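Local coordinates for glutamine aminotransferase class-II domain protein (Ruegeria pomeroyi, PDB 3MDN), which probably acts as a class-II glutamine amidotransferase of the Ntn-hydrolase type, releasing ammonia from glutamine for transfer to an acceptor not yet identified, at residues Ser192-Ser204 against Leu245-Pro259. Sequence-based numbering, arbitrary orientation.
Sequences SDGQTLYAARYSS and LTIGAEGAAERDFAP
The ring of F257 takes the methyl of A200 over one face, offset toward the rim, and meets CB of Y202 at its edge, with F257 CE2 4.0 Å from Y202 CB. The F257 side chain also touches L165 and I169 of helix 161-179, so it lies between that helix and the sheet, consistent with the αββα sandwich of the Ntn-hydrolase fold. The Y198 ring carries T196 CG2 on one face, while T246 OG1 stands at its edge, 3.6 Å from Y198 CD2. With CG2 anti to its backbone N, T196 also brings that methyl to within 3.6 Å of T246 CG2. P259 lies beside Y202, though their modelled closeness is doubtful; Y202 OH is hydrogen-bonded to E173 OE1 on helix 161-179.

The two strands, 197-203 and 243-248, run antiparallel, bridged at 197-199 against 245-247. L197-I247 and A199-L245 are hydrogen-bonded pairs, Y198-T246 the non-hydrogen-bonded pair between them. The bonding is short and straight at L197 N to I247 O (2.7 Å, 173°) and more bent at A199 N to L245 O (156°). L197, A199, L245 and I247 share the opposite face from Y198 and T246; there L197 and I247 pack on V224 and H10 of the other sheet. A type I turn, G248-G251, leads into strand 251-256, extending the sheet. The turn before strand 197-203 is held by S192 OG, which accepts from G194 N and donates to T196 O, and by an Asx motif: D193 OD1 receives Q195 N from above the carboxylate plane and T196 N, at 2.8 Å, nearly along its C-O axis.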
# COMPACT_ATOMS: atom_id res chain seq x y z
N SER D 192 -4.53 25.87 -8.75
CA SER D 192 -4.13 26.21 -10.13
C SER D 192 -5.14 25.76 -11.14
O SER D 192 -5.87 24.77 -10.92
CB SER D 192 -2.79 25.54 -10.49
OG SER D 192 -2.29 25.97 -11.76
N ASP D 193 -5.16 26.43 -12.29
CA ASP D 193 -5.97 25.97 -13.42
C ASP D 193 -5.04 25.44 -14.49
O ASP D 193 -5.46 25.19 -15.59
CB ASP D 193 -6.84 27.10 -14.00
CG ASP D 193 -6.02 28.35 -14.34
OD1 ASP D 193 -4.77 28.30 -14.29
OD2 ASP D 193 -6.64 29.40 -14.64
N GLY D 194 -3.76 25.29 -14.16
CA GLY D 194 -2.81 24.81 -15.14
C GLY D 194 -2.16 25.91 -15.96
O GLY D 194 -1.26 25.62 -16.75
N GLN D 195 -2.60 27.15 -15.79
CA GLN D 195 -1.93 28.33 -16.37
C GLN D 195 -1.43 29.35 -15.33
O GLN D 195 -0.33 29.90 -15.45
CB GLN D 195 -2.89 29.02 -17.35
CG GLN D 195 -2.90 28.40 -18.78
CD GLN D 195 -2.08 29.28 -19.76
OE1 GLN D 195 -2.63 30.19 -20.43
NE2 GLN D 195 -0.77 29.05 -19.82
N THR D 196 -2.25 29.58 -14.30
CA THR D 196 -1.93 30.54 -13.24
C THR D 196 -1.83 29.76 -11.94
O THR D 196 -2.57 28.81 -11.76
CB THR D 196 -3.05 31.62 -13.11
OG1 THR D 196 -3.18 32.31 -14.36
CG2 THR D 196 -2.73 32.63 -12.02
N LEU D 197 -0.96 30.19 -11.03
CA LEU D 197 -0.85 29.53 -9.74
C LEU D 197 -1.36 30.53 -8.70
O LEU D 197 -1.00 31.71 -8.75
CB LEU D 197 0.60 29.16 -9.45
CG LEU D 197 0.90 28.74 -8.00
CD1 LEU D 197 0.12 27.45 -7.69
CD2 LEU D 197 2.42 28.51 -7.73
N TYR D 198 -2.20 30.07 -7.77
CA TYR D 198 -2.80 30.94 -6.77
C TYR D 198 -2.42 30.45 -5.38
O TYR D 198 -2.17 29.26 -5.19
CB TYR D 198 -4.34 30.89 -6.83
CG TYR D 198 -4.92 31.39 -8.13
CD1 TYR D 198 -5.30 30.49 -9.12
CD2 TYR D 198 -5.03 32.76 -8.38
CE1 TYR D 198 -5.83 30.94 -10.33
CE2 TYR D 198 -5.57 33.23 -9.60
CZ TYR D 198 -5.97 32.31 -10.55
OH TYR D 198 -6.46 32.73 -11.76
N ALA D 199 -2.44 31.36 -4.42
CA ALA D 199 -2.35 30.92 -3.05
C ALA D 199 -3.05 31.95 -2.19
O ALA D 199 -3.02 33.13 -2.50
CB ALA D 199 -0.89 30.76 -2.62
N ALA D 200 -3.69 31.51 -1.13
CA ALA D 200 -4.39 32.44 -0.25
C ALA D 200 -4.09 32.04 1.18
O ALA D 200 -3.75 30.91 1.46
CB ALA D 200 -5.90 32.40 -0.52
N ARG D 201 -4.18 33.01 2.07
CA ARG D 201 -3.96 32.80 3.50
C ARG D 201 -4.98 33.62 4.24
O ARG D 201 -5.13 34.82 3.97
CB ARG D 201 -2.53 33.19 3.91
CG ARG D 201 -2.20 32.97 5.38
CD ARG D 201 -0.78 33.48 5.69
NE ARG D 201 -0.34 33.20 7.06
CZ ARG D 201 0.71 33.76 7.64
NH1 ARG D 201 1.42 34.67 6.97
NH2 ARG D 201 1.04 33.44 8.88
N TYR D 202 -5.70 32.96 5.15
CA TYR D 202 -6.75 33.61 5.92
C TYR D 202 -7.04 32.87 7.22
O TYR D 202 -6.89 31.66 7.30
CB TYR D 202 -8.03 33.70 5.06
CG TYR D 202 -9.25 34.07 5.89
CD1 TYR D 202 -9.45 35.39 6.31
CD2 TYR D 202 -10.11 33.09 6.34
CE1 TYR D 202 -10.53 35.73 7.12
CE2 TYR D 202 -11.20 33.41 7.14
CZ TYR D 202 -11.40 34.74 7.52
OH TYR D 202 -12.49 35.05 8.32
N SER D 203 -7.46 33.58 8.26
CA SER D 203 -7.89 32.94 9.51
C SER D 203 -9.01 33.75 10.17
O SER D 203 -9.04 34.98 10.09
CB SER D 203 -6.71 32.84 10.50
OG SER D 203 -7.14 32.26 11.74
N SER D 204 -9.90 33.07 10.88
CA SER D 204 -10.89 33.79 11.67
C SER D 204 -10.30 34.33 12.98
O SER D 204 -10.99 35.05 13.70
CB SER D 204 -12.06 32.88 12.00
OG SER D 204 -11.58 31.70 12.60
N LEU D 245 -2.28 35.59 -3.47
CA LEU D 245 -1.16 35.75 -4.36
C LEU D 245 -1.55 35.14 -5.69
O LEU D 245 -2.19 34.08 -5.73
CB LEU D 245 0.02 34.97 -3.78
CG LEU D 245 1.31 34.88 -4.60
CD1 LEU D 245 2.00 36.27 -4.64
CD2 LEU D 245 2.24 33.79 -4.01
N THR D 246 -1.17 35.78 -6.78
CA THR D 246 -1.47 35.28 -8.11
C THR D 246 -0.16 35.31 -8.89
O THR D 246 0.49 36.36 -8.97
CB THR D 246 -2.51 36.19 -8.83
OG1 THR D 246 -3.79 36.11 -8.16
CG2 THR D 246 -2.66 35.82 -10.32
N ILE D 247 0.24 34.15 -9.42
CA ILE D 247 1.41 34.04 -10.27
C ILE D 247 1.01 33.50 -11.64
O ILE D 247 0.54 32.35 -11.78
CB ILE D 247 2.49 33.16 -9.64
CG1 ILE D 247 2.96 33.79 -8.31
CG2 ILE D 247 3.70 33.07 -10.62
CD1 ILE D 247 3.51 32.79 -7.32
N GLY D 248 1.19 34.33 -12.65
CA GLY D 248 0.77 33.96 -14.00
C GLY D 248 1.56 34.69 -15.06
O GLY D 248 2.73 35.02 -14.86
N ALA D 249 0.91 34.97 -16.18
CA ALA D 249 1.61 35.50 -17.36
C ALA D 249 2.20 36.89 -17.13
O ALA D 249 3.09 37.30 -17.87
CB ALA D 249 0.70 35.50 -18.56
N GLU D 250 1.72 37.60 -16.10
CA GLU D 250 2.22 38.94 -15.76
C GLU D 250 3.35 38.98 -14.70
O GLU D 250 3.97 40.02 -14.51
CB GLU D 250 1.07 39.85 -15.30
N GLY D 251 3.63 37.85 -14.03
CA GLY D 251 4.52 37.83 -12.85
C GLY D 251 3.69 37.53 -11.60
O GLY D 251 2.61 36.93 -11.70
N ALA D 252 4.18 37.97 -10.44
CA ALA D 252 3.52 37.68 -9.16
C ALA D 252 2.90 38.94 -8.59
O ALA D 252 3.54 39.97 -8.53
CB ALA D 252 4.51 37.12 -8.18
N ALA D 253 1.64 38.86 -8.17
CA ALA D 253 0.97 40.03 -7.60
C ALA D 253 0.09 39.61 -6.42
O ALA D 253 -0.49 38.51 -6.43
CB ALA D 253 0.14 40.72 -8.68
N GLU D 254 0.01 40.48 -5.42
CA GLU D 254 -0.84 40.25 -4.25
C GLU D 254 -2.06 41.17 -4.26
O GLU D 254 -2.04 42.22 -4.88
CB GLU D 254 -0.08 40.53 -2.96
CG GLU D 254 0.89 39.44 -2.51
CD GLU D 254 1.50 39.77 -1.15
OE1 GLU D 254 0.81 40.38 -0.30
OE2 GLU D 254 2.67 39.40 -0.92
N ARG D 255 -3.08 40.78 -3.50
CA ARG D 255 -4.40 41.40 -3.53
C ARG D 255 -5.02 41.12 -2.16
O ARG D 255 -4.75 40.05 -1.58
CB ARG D 255 -5.19 40.66 -4.58
CG ARG D 255 -5.95 41.46 -5.57
CD ARG D 255 -6.60 40.45 -6.53
NE ARG D 255 -8.06 40.60 -6.50
CZ ARG D 255 -8.92 40.03 -7.34
NH1 ARG D 255 -8.50 39.23 -8.32
NH2 ARG D 255 -10.21 40.28 -7.19
N ASP D 256 -5.86 42.01 -1.65
CA ASP D 256 -6.55 41.79 -0.37
C ASP D 256 -7.53 40.63 -0.52
O ASP D 256 -8.06 40.39 -1.61
CB ASP D 256 -7.31 43.04 0.16
CG ASP D 256 -6.36 44.15 0.70
OD1 ASP D 256 -5.22 43.85 1.12
OD2 ASP D 256 -6.79 45.33 0.70
N PHE D 257 -7.74 39.90 0.56
CA PHE D 257 -8.59 38.71 0.51
C PHE D 257 -9.29 38.54 1.84
O PHE D 257 -8.65 38.35 2.88
CB PHE D 257 -7.76 37.46 0.17
CG PHE D 257 -8.56 36.18 0.15
CD1 PHE D 257 -9.36 35.86 -0.94
CD2 PHE D 257 -8.55 35.32 1.25
CE1 PHE D 257 -10.11 34.68 -0.97
CE2 PHE D 257 -9.30 34.14 1.24
CZ PHE D 257 -10.10 33.82 0.11
N ALA D 258 -10.60 38.61 1.83
CA ALA D 258 -11.37 38.35 3.04
C ALA D 258 -12.61 37.57 2.63
O ALA D 258 -13.05 37.73 1.51
CB ALA D 258 -11.74 39.67 3.74
N PRO D 259 -13.17 36.73 3.54
CA PRO D 259 -14.40 36.00 3.20
C PRO D 259 -15.49 36.96 2.71
O PRO D 259 -15.56 38.09 3.18
CB PRO D 259 -14.84 35.36 4.53
CG PRO D 259 -13.68 35.47 5.44
CD PRO D 259 -12.86 36.65 4.98